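Long-range contacts in beta-galacturonidase (Eisenbergiella tayi, PDB 6NCW), which hydrolyses beta-linked galacturonides as a family 2 glycoside hydrolase, and probably shares the beta-glucuronidase activity common in its family: residues A[172-177]-A[198-203]; A[154-159]-A[360-365]; A[19-24]-A[58-63]; A[41-46]-A[54-59]. All blocks are in the same frame, centred on the assembly; numbering follows the deposited sequence.

Contact 1. Residues A[172-177]-A[198-203]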
loop_
_atom_site.group_PDB
_atom_site.type_symbol
_atom_site.label_atom_id
_atom_site.label_comp_id
_atom_site.label_asym_id
_atom_site.label_seq_id
_atom_site.Cartn_x
_atom_site.Cartn_y
_atom_site.Cartn_z
ATOM N N ILE A 172 10.507 -50.446 20.690
ATOM C CA ILE A 172 9.075 -50.259 20.829
ATOM C C ILE A 172 8.745 -50.174 22.301
ATOM O O ILE A 172 9.294 -50.927 23.110
ATOM C CB ILE A 172 8.289 -51.406 20.168
ATOM C CG1 ILE A 172 8.793 -51.600 18.751
ATOM C CG2 ILE A 172 6.812 -51.093 20.146
ATOM C CD1 ILE A 172 7.876 -52.390 17.932
ATOM N N CYS A 173 7.838 -49.268 22.643
ATOM C CA CYS A 173 7.386 -49.071 24.008
ATOM C C CYS A 173 5.938 -49.532 24.119
ATOM O O CYS A 173 5.086 -49.094 23.341
ATOM C CB CYS A 173 7.523 -47.600 24.390
ATOM S SG CYS A 173 7.262 -47.268 26.097
ATOM N N VAL A 174 5.662 -50.435 25.063
ATOM C CA VAL A 174 4.323 -50.980 25.263
ATOM C C VAL A 174 3.855 -50.609 26.660
ATOM O O VAL A 174 4.617 -50.698 27.630
ATOM C CB VAL A 174 4.276 -52.510 25.064
ATOM C CG1 VAL A 174 2.838 -52.975 24.844
ATOM C CG2 VAL A 174 5.149 -52.923 23.895
ATOM N N ARG A 175 2.603 -50.181 26.759
ATOM C CA ARG A 175 1.997 -49.819 28.031
ATOM C C ARG A 175 0.851 -50.781 28.310
ATOM O O ARG A 175 -0.054 -50.942 27.480
ATOM C CB ARG A 175 1.504 -48.373 28.018
ATOM C CG ARG A 175 0.866 -47.900 29.316
ATOM C CD ARG A 175 0.763 -46.391 29.275
ATOM N NE ARG A 175 -0.142 -45.826 30.270
ATOM C CZ ARG A 175 -0.417 -44.522 30.353
ATOM N NH1 ARG A 175 0.152 -43.663 29.506
ATOM N NH2 ARG A 175 -1.252 -44.069 31.280
ATOM N N ASN A 176 0.903 -51.428 29.466
ATOM C CA ASN A 176 -0.147 -52.327 29.925
ATOM C C ASN A 176 -1.074 -51.535 30.834
ATOM O O ASN A 176 -0.621 -50.935 31.813
ATOM C CB ASN A 176 0.459 -53.526 30.659
ATOM C CG ASN A 176 -0.594 -54.422 31.295
ATOM O OD1 ASN A 176 -1.721 -54.535 30.810
ATOM N ND2 ASN A 176 -0.229 -55.052 32.397
ATOM N N LEU A 177 -2.356 -51.491 30.489
ATOM C CA LEU A 177 -3.344 -50.826 31.331
ATOM C C LEU A 177 -4.059 -51.790 32.274
ATOM O O LEU A 177 -4.860 -51.343 33.105
ATOM C CB LEU A 177 -4.379 -50.094 30.460
ATOM C CG LEU A 177 -3.831 -49.080 29.444
ATOM C CD1 LEU A 177 -4.861 -48.826 28.373
ATOM C CD2 LEU A 177 -3.433 -47.770 30.120
ATOM N N LEU A 198 9.304 -59.470 18.579
ATOM C CA LEU A 198 9.827 -59.273 19.921
ATOM C C LEU A 198 8.885 -59.895 20.934
ATOM O O LEU A 198 7.692 -59.555 20.944
ATOM C CB LEU A 198 9.998 -57.786 20.214
ATOM C CG LEU A 198 11.170 -57.102 19.513
ATOM C CD1 LEU A 198 11.268 -55.638 19.937
ATOM C CD2 LEU A 198 12.465 -57.861 19.837
ATOM N N PRO A 199 9.350 -60.804 21.788
ATOM C CA PRO A 199 8.484 -61.292 22.869
ATOM C C PRO A 199 8.350 -60.242 23.961
ATOM O O PRO A 199 9.330 -59.614 24.368
ATOM C CB PRO A 199 9.201 -62.555 23.364
ATOM C CG PRO A 199 10.643 -62.362 22.971
ATOM C CD PRO A 199 10.641 -61.513 21.721
ATOM N N ILE A 200 7.116 -60.049 24.423
ATOM C CA ILE A 200 6.762 -58.994 25.369
ATOM C C ILE A 200 6.293 -59.646 26.659
ATOM O O ILE A 200 5.461 -60.561 26.630
ATOM C CB ILE A 200 5.650 -58.073 24.821
ATOM C CG1 ILE A 200 6.025 -57.476 23.469
ATOM C CG2 ILE A 200 5.340 -56.968 25.802
ATOM C CD1 ILE A 200 7.256 -56.648 23.510
ATOM N N VAL A 201 6.802 -59.154 27.787
ATOM C CA VAL A 201 6.264 -59.483 29.098
ATOM C C VAL A 201 6.183 -58.195 29.906
ATOM O O VAL A 201 7.205 -57.537 30.142
ATOM C CB VAL A 201 7.109 -60.528 29.843
ATOM C CG1 VAL A 201 6.638 -60.624 31.281
ATOM C CG2 VAL A 201 7.000 -61.879 29.157
ATOM N N LEU A 202 4.974 -57.835 30.331
ATOM C CA LEU A 202 4.733 -56.632 31.109
ATOM C C LEU A 202 4.049 -57.003 32.415
ATOM O O LEU A 202 3.058 -57.739 32.412
ATOM C CB LEU A 202 3.868 -55.640 30.331
ATOM C CG LEU A 202 4.504 -54.991 29.103
ATOM C CD1 LEU A 202 3.428 -54.422 28.214
ATOM C CD2 LEU A 202 5.452 -53.902 29.552
ATOM N N GLU A 203 4.575 -56.489 33.522
ATOM C CA GLU A 203 3.874 -56.582 34.792
ATOM C C GLU A 203 2.725 -55.574 34.820
ATOM O O GLU A 203 2.655 -54.646 34.006
ATOM C CB GLU A 203 4.843 -56.352 35.959
ATOM C CG GLU A 203 6.015 -57.358 36.013
ATOM C CD GLU A 203 5.561 -58.809 36.244
ATOM O OE1 GLU A 203 4.824 -59.054 37.228
ATOM O OE2 GLU A 203 5.931 -59.705 35.441
#
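Val-174 and Leu-202 make the tight part of this contact, in the interior of the immunoglobulin-like beta-sandwich of the family 2 hydrolases. Their side chains cross at about a right angle, and Leu-202 does the touching with one methyl: CD1 lies 3.7 Å from Val-174 CG1 and 3.9 Å from Asn-176 CB. Val-174 CG1 stands opposite its own backbone N (chi1 -162°), which turns CG2 to the other side, where it meets Ile-200 CD1 at a looser 4.3 Å. The strand axes stay 8.4 Å apart at 40°, too far for backbone pairing, so the gap is bridged mainly by side chains, as between the two sheets of a sandwich. Toward Glu-203 the packing gives way to a polar, more open side. Asn-176 ND2 reaches the carbonyl O of Glu-203 at 3.3 Å, a weak though nearly straight bond (169°); the strongest partner of this amide is Ser-178 N, which bonds OD1, and ND2 also bonds Gly-180 O. Glu-203 itself is exposed, its carboxylate in a long, weak ion pair with Arg-181. Strand 165-176 runs between strands 150-162 and 207-216 in one sheet, while strand 193-202 pairs with 182-190 in the facing sheet.

Contact 2. Residues A[154-159]-A[360-365]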
loop_
_atom_site.group_PDB
_atom_site.type_symbol
_atom_site.label_atom_id
_atom_site.label_comp_id
_atom_site.label_asym_id
_atom_site.label_seq_id
_atom_site.Cartn_x
_atom_site.Cartn_y
_atom_site.Cartn_z
ATOM N N TRP A 154 4.907 -45.976 21.422
ATOM C CA TRP A 154 5.714 -45.435 20.328
ATOM C C TRP A 154 6.640 -46.529 19.806
ATOM O O TRP A 154 6.834 -47.561 20.456
ATOM C CB TRP A 154 6.537 -44.200 20.754
ATOM C CG TRP A 154 7.391 -44.335 22.028
ATOM C CD1 TRP A 154 7.076 -43.866 23.270
ATOM C CD2 TRP A 154 8.689 -44.957 22.157
ATOM N NE1 TRP A 154 8.074 -44.164 24.163
ATOM C CE2 TRP A 154 9.081 -44.824 23.505
ATOM C CE3 TRP A 154 9.547 -45.625 21.268
ATOM C CZ2 TRP A 154 10.298 -45.324 23.989
ATOM C CZ3 TRP A 154 10.761 -46.117 21.750
ATOM C CH2 TRP A 154 11.121 -45.968 23.101
ATOM N N ILE A 155 7.180 -46.298 18.607
ATOM C CA ILE A 155 8.236 -47.106 18.005
ATOM C C ILE A 155 9.304 -46.158 17.439
ATOM O O ILE A 155 8.969 -45.165 16.788
ATOM C CB ILE A 155 7.672 -48.035 16.909
ATOM C CG1 ILE A 155 8.793 -48.788 16.190
ATOM C CG2 ILE A 155 6.824 -47.257 15.913
ATOM C CD1 ILE A 155 8.283 -49.943 15.347
ATOM N N HIS A 156 10.579 -46.450 17.716
ATOM C CA HIS A 156 11.720 -45.683 17.225
ATOM C C HIS A 156 12.614 -46.585 16.395
ATOM O O HIS A 156 13.120 -47.594 16.897
ATOM C CB HIS A 156 12.540 -45.085 18.370
ATOM C CG HIS A 156 11.818 -44.034 19.144
ATOM N ND1 HIS A 156 12.314 -43.501 20.316
ATOM C CD2 HIS A 156 10.643 -43.406 18.910
ATOM C CE1 HIS A 156 11.469 -42.597 20.777
ATOM N NE2 HIS A 156 10.448 -42.519 19.942
ATOM N N PHE A 157 12.835 -46.204 15.144
ATOM C CA PHE A 157 13.700 -46.936 14.236
ATOM C C PHE A 157 14.950 -46.114 13.976
ATOM O O PHE A 157 14.864 -44.903 13.756
ATOM C CB PHE A 157 12.989 -47.222 12.909
ATOM C CG PHE A 157 13.870 -47.876 11.889
ATOM C CD1 PHE A 157 14.115 -49.248 11.947
ATOM C CD2 PHE A 157 14.472 -47.121 10.889
ATOM C CE1 PHE A 157 14.942 -49.853 11.019
ATOM C CE2 PHE A 157 15.293 -47.719 9.950
ATOM C CZ PHE A 157 15.528 -49.089 10.013
ATOM N N THR A 158 16.101 -46.777 13.989
ATOM C CA THR A 158 17.396 -46.146 13.767
ATOM C C THR A 158 18.112 -46.845 12.620
ATOM O O THR A 158 18.413 -48.046 12.736
ATOM C CB THR A 158 18.269 -46.211 15.027
ATOM O OG1 THR A 158 17.492 -45.855 16.177
ATOM C CG2 THR A 158 19.483 -45.282 14.892
ATOM N N PRO A 159 18.411 -46.160 11.518
ATOM C CA PRO A 159 19.255 -46.760 10.477
ATOM C C PRO A 159 20.736 -46.606 10.795
ATOM O O PRO A 159 21.157 -45.665 11.477
ATOM C CB PRO A 159 18.879 -45.964 9.221
ATOM C CG PRO A 159 18.549 -44.585 9.778
ATOM C CD PRO A 159 17.941 -44.806 11.149
ATOM N N MET A 360 9.261 -33.756 22.304
ATOM C CA MET A 360 9.693 -33.512 20.932
ATOM C C MET A 360 10.425 -34.721 20.353
ATOM O O MET A 360 10.088 -35.201 19.267
ATOM C CB MET A 360 10.570 -32.255 20.900
ATOM C CG MET A 360 11.483 -32.078 19.712
ATOM S SD MET A 360 12.492 -30.553 19.869
ATOM C CE MET A 360 13.835 -31.027 20.962
ATOM N N ILE A 361 11.434 -35.230 21.056
ATOM C CA ILE A 361 12.237 -36.301 20.465
ATOM C C ILE A 361 11.464 -37.616 20.465
ATOM O O ILE A 361 11.508 -38.372 19.486
ATOM C CB ILE A 361 13.603 -36.426 21.167
ATOM C CG1 ILE A 361 14.419 -35.148 20.932
ATOM C CG2 ILE A 361 14.386 -37.628 20.628
ATOM C CD1 ILE A 361 15.797 -35.138 21.555
ATOM N N THR A 362 10.720 -37.904 21.541
ATOM C CA THR A 362 9.925 -39.130 21.557
ATOM C C THR A 362 8.944 -39.156 20.385
ATOM O O THR A 362 8.777 -40.188 19.733
ATOM C CB THR A 362 9.188 -39.269 22.892
ATOM O OG1 THR A 362 10.144 -39.218 23.960
ATOM C CG2 THR A 362 8.432 -40.597 22.969
ATOM N N ALA A 363 8.338 -38.012 20.064
ATOM C CA ALA A 363 7.326 -37.980 19.015
ATOM C C ALA A 363 7.941 -37.969 17.620
ATOM O O ALA A 363 7.393 -38.590 16.700
ATOM C CB ALA A 363 6.426 -36.756 19.209
ATOM N N HIS A 364 9.080 -37.291 17.450
ATOM C CA HIS A 364 9.647 -36.962 16.143
ATOM C C HIS A 364 10.854 -37.806 15.775
ATOM O O HIS A 364 11.450 -37.577 14.717
ATOM C CB HIS A 364 10.053 -35.480 16.096
ATOM C CG HIS A 364 8.904 -34.535 16.259
ATOM N ND1 HIS A 364 9.063 -33.165 16.293
ATOM C CD2 HIS A 364 7.573 -34.765 16.399
ATOM C CE1 HIS A 364 7.881 -32.592 16.446
ATOM N NE2 HIS A 364 6.959 -33.539 16.513
ATOM N N TYR A 365 11.207 -38.795 16.601
ATOM C CA TYR A 365 12.445 -39.559 16.417
ATOM C C TYR A 365 12.617 -40.072 14.993
ATOM O O TYR A 365 13.742 -40.143 14.483
ATOM C CB TYR A 365 12.467 -40.747 17.387
ATOM C CG TYR A 365 13.796 -41.463 17.395
ATOM C CD1 TYR A 365 14.787 -41.122 18.323
ATOM C CD2 TYR A 365 14.080 -42.449 16.458
ATOM C CE1 TYR A 365 16.026 -41.771 18.324
ATOM C CE2 TYR A 365 15.305 -43.096 16.445
ATOM C CZ TYR A 365 16.278 -42.758 17.380
ATOM O OH TYR A 365 17.498 -43.412 17.359
#
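His-156 NE2 donates to Thr-362 O (2.9 Å), and Thr-158 OG1 shares a hydrogen bond with Tyr-365 OH at 2.7 Å; these two bonds join the beta-sandwich to the TIM barrel. The first lies on a lone pair in the carbonyl plane of Thr-362, although the oxygen is tilted from the imidazole plane. Either hydroxyl could be the donor in the second. Strand 154-159 and helical segment 360-364 cross at 79°, and Asn-366 adds bonds to the backbone of Ile-155 and Phe-157. Between the polar pairs, the rings of His-156 and Tyr-365 form an offset stack, planes 9° apart and centroids separated by 4.6 Å. Tyr-365 CG lies anti to the backbone N (chi1 -172°), which carries the phenol alongside the imidazole. The offset sets each CB over the other's ring, Tyr-365 CB lying 3.6 Å from the His-156 centroid. Trp-154 covers the opposite imidazole face, so the histidine is sandwiched. Outermost, the Thr-362 methyl CG2 makes a CH-pi contact over the five-membered ring of Trp-154, 3.6 Å from Trp-154 CD1.

Contact 3. Residues A[19-24]-A[58-63]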
loop_
_atom_site.group_PDB
_atom_site.type_symbol
_atom_site.label_atom_id
_atom_site.label_comp_id
_atom_site.label_asym_id
_atom_site.label_seq_id
_atom_site.Cartn_x
_atom_site.Cartn_y
_atom_site.Cartn_z
ATOM N N ALA A 19 -13.193 -29.866 12.751
ATOM C CA ALA A 19 -14.597 -29.784 13.132
ATOM C C ALA A 19 -14.811 -28.477 13.873
ATOM O O ALA A 19 -13.859 -27.823 14.303
ATOM C CB ALA A 19 -15.017 -30.979 14.012
ATOM N N LEU A 20 -16.077 -28.106 14.033
ATOM C CA LEU A 20 -16.442 -26.988 14.887
ATOM C C LEU A 20 -16.690 -27.500 16.305
ATOM O O LEU A 20 -17.409 -28.487 16.495
ATOM C CB LEU A 20 -17.681 -26.273 14.333
ATOM C CG LEU A 20 -17.633 -25.794 12.876
ATOM C CD1 LEU A 20 -18.844 -24.949 12.541
ATOM C CD2 LEU A 20 -16.350 -25.004 12.604
ATOM N N TRP A 21 -16.071 -26.847 17.291
ATOM C CA TRP A 21 -16.372 -27.045 18.700
ATOM C C TRP A 21 -17.049 -25.793 19.240
ATOM O O TRP A 21 -17.001 -24.725 18.627
ATOM C CB TRP A 21 -15.117 -27.305 19.541
ATOM C CG TRP A 21 -14.279 -28.510 19.219
ATOM C CD1 TRP A 21 -14.126 -29.134 18.006
ATOM C CD2 TRP A 21 -13.464 -29.230 20.150
ATOM N NE1 TRP A 21 -13.254 -30.207 18.133
ATOM C CE2 TRP A 21 -12.840 -30.281 19.442
ATOM C CE3 TRP A 21 -13.196 -29.082 21.524
ATOM C CZ2 TRP A 21 -11.966 -31.168 20.053
ATOM C CZ3 TRP A 21 -12.326 -29.965 22.127
ATOM C CH2 TRP A 21 -11.715 -30.992 21.391
ATOM N N ASN A 22 -17.661 -25.922 20.411
ATOM C CA ASN A 22 -18.229 -24.755 21.072
ATOM C C ASN A 22 -17.134 -24.035 21.834
ATOM O O ASN A 22 -16.339 -24.669 22.530
ATOM C CB ASN A 22 -19.352 -25.156 22.026
ATOM C CG ASN A 22 -20.627 -25.486 21.298
ATOM O OD1 ASN A 22 -20.918 -24.922 20.245
ATOM N ND2 ASN A 22 -21.395 -26.398 21.853
ATOM N N PHE A 23 -17.120 -22.700 21.714
ATOM C CA PHE A 23 -16.056 -21.850 22.220
ATOM C C PHE A 23 -16.630 -20.656 22.965
ATOM O O PHE A 23 -17.570 -20.012 22.495
ATOM C CB PHE A 23 -15.160 -21.353 21.064
ATOM C CG PHE A 23 -14.118 -20.326 21.476
ATOM C CD1 PHE A 23 -14.344 -18.964 21.296
ATOM C CD2 PHE A 23 -12.904 -20.730 22.010
ATOM C CE1 PHE A 23 -13.373 -18.018 21.658
ATOM C CE2 PHE A 23 -11.934 -19.796 22.378
ATOM C CZ PHE A 23 -12.165 -18.437 22.197
ATOM N N HIS A 24 -16.038 -20.350 24.117
ATOM C CA HIS A 24 -16.306 -19.097 24.802
ATOM C C HIS A 24 -15.119 -18.776 25.709
ATOM O O HIS A 24 -14.466 -19.685 26.229
ATOM C CB HIS A 24 -17.632 -19.147 25.586
ATOM C CG HIS A 24 -17.672 -20.165 26.677
ATOM N ND1 HIS A 24 -17.212 -19.909 27.951
ATOM C CD2 HIS A 24 -18.142 -21.435 26.693
ATOM C CE1 HIS A 24 -17.390 -20.979 28.703
ATOM N NE2 HIS A 24 -17.947 -21.920 27.962
ATOM N N TYR A 58 -13.074 -24.737 25.078
ATOM C CA TYR A 58 -13.522 -25.472 23.898
ATOM C C TYR A 58 -14.221 -26.754 24.333
ATOM O O TYR A 58 -13.707 -27.483 25.185
ATOM C CB TYR A 58 -12.344 -25.860 22.991
ATOM C CG TYR A 58 -11.642 -24.729 22.264
ATOM C CD1 TYR A 58 -11.861 -24.515 20.900
ATOM C CD2 TYR A 58 -10.725 -23.906 22.922
ATOM C CE1 TYR A 58 -11.205 -23.497 20.216
ATOM C CE2 TYR A 58 -10.067 -22.879 22.238
ATOM C CZ TYR A 58 -10.313 -22.683 20.889
ATOM O OH TYR A 58 -9.676 -21.665 20.199
ATOM N N SER A 59 -15.366 -27.064 23.725
ATOM C CA SER A 59 -16.061 -28.283 24.104
ATOM C C SER A 59 -16.786 -28.890 22.911
ATOM O O SER A 59 -17.170 -28.194 21.964
ATOM C CB SER A 59 -17.039 -28.021 25.258
ATOM O OG SER A 59 -17.786 -26.833 25.032
ATOM N N ARG A 60 -16.956 -30.206 22.975
ATOM C CA ARG A 60 -17.753 -30.981 22.030
ATOM C C ARG A 60 -18.118 -32.296 22.712
ATOM O O ARG A 60 -17.740 -32.541 23.859
ATOM C CB ARG A 60 -16.991 -31.244 20.732
ATOM C CG ARG A 60 -15.732 -32.083 20.911
ATOM C CD ARG A 60 -15.310 -32.693 19.558
ATOM N NE ARG A 60 -16.256 -33.725 19.132
ATOM C CZ ARG A 60 -16.357 -34.217 17.895
ATOM N NH1 ARG A 60 -15.568 -33.777 16.919
ATOM N NH2 ARG A 60 -17.263 -35.151 17.632
ATOM N N GLU A 61 -18.827 -33.157 21.991
ATOM C CA GLU A 61 -19.152 -34.480 22.501
ATOM C C GLU A 61 -18.470 -35.556 21.670
ATOM O O GLU A 61 -18.104 -35.348 20.508
ATOM C CB GLU A 61 -20.668 -34.711 22.518
ATOM C CG GLU A 61 -21.430 -33.777 23.456
ATOM C CD GLU A 61 -22.928 -34.065 23.468
ATOM O OE1 GLU A 61 -23.450 -34.571 22.443
ATOM O OE2 GLU A 61 -23.582 -33.799 24.506
ATOM N N PHE A 62 -18.283 -36.716 22.288
ATOM C CA PHE A 62 -17.767 -37.869 21.570
ATOM C C PHE A 62 -18.419 -39.115 22.143
ATOM O O PHE A 62 -19.013 -39.086 23.223
ATOM C CB PHE A 62 -16.232 -37.961 21.630
ATOM C CG PHE A 62 -15.675 -38.235 22.997
ATOM C CD1 PHE A 62 -15.303 -39.530 23.366
ATOM C CD2 PHE A 62 -15.481 -37.207 23.904
ATOM C CE1 PHE A 62 -14.774 -39.793 24.630
ATOM C CE2 PHE A 62 -14.950 -37.462 25.174
ATOM C CZ PHE A 62 -14.599 -38.755 25.535
ATOM N N GLU A 63 -18.301 -40.208 21.400
ATOM C CA GLU A 63 -18.908 -41.484 21.748
ATOM C C GLU A 63 -17.809 -42.523 21.896
ATOM O O GLU A 63 -16.995 -42.700 20.984
ATOM C CB GLU A 63 -19.908 -41.910 20.677
ATOM C CG GLU A 63 -20.673 -43.176 21.000
ATOM C CD GLU A 63 -21.905 -43.335 20.123
ATOM O OE1 GLU A 63 -22.122 -42.470 19.239
ATOM O OE2 GLU A 63 -22.657 -44.315 20.321
HETATM O O HOH W 1 -16.818 -24.402 25.287
#
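Trp-21 lays one face of its indole against the aliphatic part of Arg-60, with Arg-60 CD 3.7 Å from the centroid of the five-membered ring and CG over the middle of the ring system. The guanidinium stands almost upright to that indole, the planes 88° apart, so this is CH-pi packing by methylenes. A bend at chi3 (-70°) carries the group back to its own strand, where Arg-60 NE and NH2 grip Glu-61 O side-on at 2.8 and 3.0 Å. Arg-60 NH1 and Trp-21 NE1 both bond Leu-16 O, which ties indole and guanidinium to one acceptor. The side chains of Trp-21 and Tyr-58 cross at about a right angle, with Trp-21 CE3 3.6 Å from Tyr-58 CB. Phe-23 meets the phenol obliquely, planes at 58°, its CD2 over the face and 3.4 Å from Tyr-58 CZ. Antiparallel pairing accompanies this packing: Asn-22 and Ser-59 form a hydrogen-bonded pair, and a water joins Asn-22 O to Ser-59 OG. Phe-23 and Tyr-58 form the adjoining non-hydrogen-bonded pair. In this sheet of the N-terminal domain, probably the jelly-roll familiar in family 2 hydrolases, strand 19-26 lies between 35-39 and 55-63, and 109-117 flanks 55-63 beyond.

Contact 4. Residues A[41-46]-A[54-59]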
loop_
_atom_site.group_PDB
_atom_site.type_symbol
_atom_site.label_atom_id
_atom_site.label_comp_id
_atom_site.label_asym_id
_atom_site.label_seq_id
_atom_site.Cartn_x
_atom_site.Cartn_y
_atom_site.Cartn_z
ATOM N N GLY A 41 -7.348 -24.354 15.319
ATOM C CA GLY A 41 -7.578 -22.919 15.136
ATOM C C GLY A 41 -6.929 -22.139 16.264
ATOM O O GLY A 41 -6.586 -22.688 17.318
ATOM N N CYS A 42 -6.763 -20.843 16.026
ATOM C CA CYS A 42 -6.303 -19.918 17.056
ATOM C C CYS A 42 -7.367 -18.859 17.244
ATOM O O CYS A 42 -7.877 -18.320 16.257
ATOM C CB CYS A 42 -4.975 -19.255 16.671
ATOM S SG CYS A 42 -3.641 -20.438 16.553
ATOM N N TRP A 43 -7.695 -18.544 18.501
ATOM C CA TRP A 43 -8.810 -17.622 18.661
ATOM C C TRP A 43 -8.446 -16.191 18.297
ATOM O O TRP A 43 -9.350 -15.367 18.144
ATOM C CB TRP A 43 -9.378 -17.682 20.079
ATOM C CG TRP A 43 -8.497 -17.176 21.163
ATOM C CD1 TRP A 43 -7.931 -15.921 21.270
ATOM C CD2 TRP A 43 -8.094 -17.900 22.321
ATOM N NE1 TRP A 43 -7.201 -15.836 22.432
ATOM C CE2 TRP A 43 -7.282 -17.034 23.097
ATOM C CE3 TRP A 43 -8.326 -19.212 22.779
ATOM C CZ2 TRP A 43 -6.701 -17.435 24.314
ATOM C CZ3 TRP A 43 -7.750 -19.609 23.986
ATOM C CH2 TRP A 43 -6.943 -18.719 24.738
ATOM N N GLU A 44 -7.160 -15.876 18.119
ATOM C CA GLU A 44 -6.803 -14.549 17.624
ATOM C C GLU A 44 -7.290 -14.329 16.199
ATOM O O GLU A 44 -7.352 -13.187 15.743
ATOM C CB GLU A 44 -5.291 -14.323 17.703
ATOM C CG GLU A 44 -4.794 -14.062 19.119
ATOM C CD GLU A 44 -4.422 -15.341 19.864
ATOM O OE1 GLU A 44 -4.825 -16.455 19.428
ATOM O OE2 GLU A 44 -3.706 -15.234 20.886
ATOM N N ASN A 45 -7.659 -15.388 15.505
ATOM C CA ASN A 45 -8.258 -15.303 14.188
ATOM C C ASN A 45 -9.779 -15.256 14.227
ATOM O O ASN A 45 -10.395 -15.084 13.168
ATOM C CB ASN A 45 -7.781 -16.499 13.358
ATOM C CG ASN A 45 -6.268 -16.578 13.317
ATOM O OD1 ASN A 45 -5.683 -17.629 13.560
ATOM N ND2 ASN A 45 -5.620 -15.424 13.054
ATOM N N TYR A 46 -10.408 -15.414 15.426
ATOM C CA TYR A 46 -11.863 -15.240 15.384
ATOM C C TYR A 46 -12.194 -13.774 15.628
ATOM O O TYR A 46 -11.562 -13.133 16.473
ATOM C CB TYR A 46 -12.586 -16.093 16.438
ATOM C CG TYR A 46 -12.059 -17.488 16.667
ATOM C CD1 TYR A 46 -12.278 -18.117 17.887
ATOM C CD2 TYR A 46 -11.372 -18.201 15.670
ATOM C CE1 TYR A 46 -11.813 -19.390 18.132
ATOM C CE2 TYR A 46 -10.898 -19.504 15.908
ATOM C CZ TYR A 46 -11.133 -20.084 17.147
ATOM O OH TYR A 46 -10.690 -21.356 17.437
ATOM N N GLY A 54 -5.896 -14.701 27.789
ATOM C CA GLY A 54 -6.612 -15.231 28.940
ATOM C C GLY A 54 -6.927 -16.702 28.733
ATOM O O GLY A 54 -6.297 -17.371 27.922
ATOM N N GLN A 55 -7.916 -17.177 29.486
ATOM C CA GLN A 55 -8.463 -18.522 29.353
ATOM C C GLN A 55 -9.695 -18.531 28.461
ATOM O O GLN A 55 -10.475 -17.575 28.434
ATOM C CB GLN A 55 -8.882 -19.093 30.711
ATOM C CG GLN A 55 -7.796 -19.180 31.760
ATOM C CD GLN A 55 -8.365 -19.661 33.077
ATOM O OE1 GLN A 55 -9.387 -19.150 33.533
ATOM N NE2 GLN A 55 -7.728 -20.659 33.680
ATOM N N ALA A 56 -9.902 -19.654 27.784
ATOM C CA ALA A 56 -11.132 -19.867 27.040
ATOM C C ALA A 56 -11.457 -21.354 27.065
ATOM O O ALA A 56 -10.588 -22.186 27.319
ATOM C CB ALA A 56 -11.012 -19.348 25.609
ATOM N N SER A 57 -12.720 -21.690 26.813
ATOM C CA SER A 57 -13.161 -23.082 26.850
ATOM C C SER A 57 -13.577 -23.566 25.465
ATOM O O SER A 57 -14.358 -22.899 24.778
ATOM C CB SER A 57 -14.317 -23.270 27.838
ATOM O OG SER A 57 -15.242 -24.223 27.342
ATOM N N TYR A 58 -13.074 -24.737 25.078
ATOM C CA TYR A 58 -13.522 -25.472 23.898
ATOM C C TYR A 58 -14.221 -26.754 24.333
ATOM O O TYR A 58 -13.707 -27.483 25.185
ATOM C CB TYR A 58 -12.344 -25.860 22.991
ATOM C CG TYR A 58 -11.642 -24.729 22.264
ATOM C CD1 TYR A 58 -11.861 -24.515 20.900
ATOM C CD2 TYR A 58 -10.725 -23.906 22.922
ATOM C CE1 TYR A 58 -11.205 -23.497 20.216
ATOM C CE2 TYR A 58 -10.067 -22.879 22.238
ATOM C CZ TYR A 58 -10.313 -22.683 20.889
ATOM O OH TYR A 58 -9.676 -21.665 20.199
ATOM N N SER A 59 -15.366 -27.064 23.725
ATOM C CA SER A 59 -16.061 -28.283 24.104
ATOM C C SER A 59 -16.786 -28.890 22.911
ATOM O O SER A 59 -17.170 -28.194 21.964
ATOM C CB SER A 59 -17.039 -28.021 25.258
ATOM O OG SER A 59 -17.786 -26.833 25.032
#
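Tyr-46 and Tyr-58 bring their side chains in from opposite directions, and the one hydrogen bond between the segments runs from Tyr-58 OH to Tyr-46 OH at 3.0 Å. Tyr-46 OH lies in the plane of the Tyr-58 ring, at its edge. Within the loop, Asn-45 N bonds to Cys-42 O and Tyr-46 N to Trp-43 O, the i to i+3 pattern of the short 3-10 helix at 43-45. This helix sits in the N-terminal beta domain, probably a jelly-roll, in the connection from strand 35-39 to strand 55-63, two strands separated in an antiparallel sheet by 19-26. Apolar packing falls to the six-membered part of the indole, which Trp-43 sends across with CG between the backbone N and the carbonyl carbon (chi1 68°). Trp-43 CZ3 is 3.7 Å from Ala-56 CB, and Trp-43 CE3 lies 4.1 Å from Tyr-58 CE2. Farther round, Trp-43 CH2 rests 3.5 Å from Gly-54 O. Inside the loop, Trp-43 CA sits over the centre of the Tyr-46 ring, 3.4 Å above its plane. The indole's polar edge is turned elsewhere, its NE1 bonding to Tyr-52 O. Phe-23 meets the Tyr-46 ring edge-to-face, and Met-298 of the second subunit packs against Tyr-46.

In the fold
Contacts 3 and 4 form one continuous region, their centres 12 Å apart: both use strand 55-63 and share Tyr-58, and Phe-23 CZ packs 3.6 Å from Trp-43 CB. Both also touch the second subunit. Contacts 1 and 2, with centres 17 Å apart, are joined through the neighbouring strands 150-162 and 165-176, where Cys-173 N lies 3.0 Å from Trp-154 O, a probable hydrogen bond. The two groups stay separate, with nearest atoms about 14 Å apart between contacts 1 and 3 and about 17 Å between 2 and 4. None lies at the galacturonate-binding residues; contact 2 alone has a segment in this chain's barrel domain, which carries most of them, including Glu-465 and Asn-377.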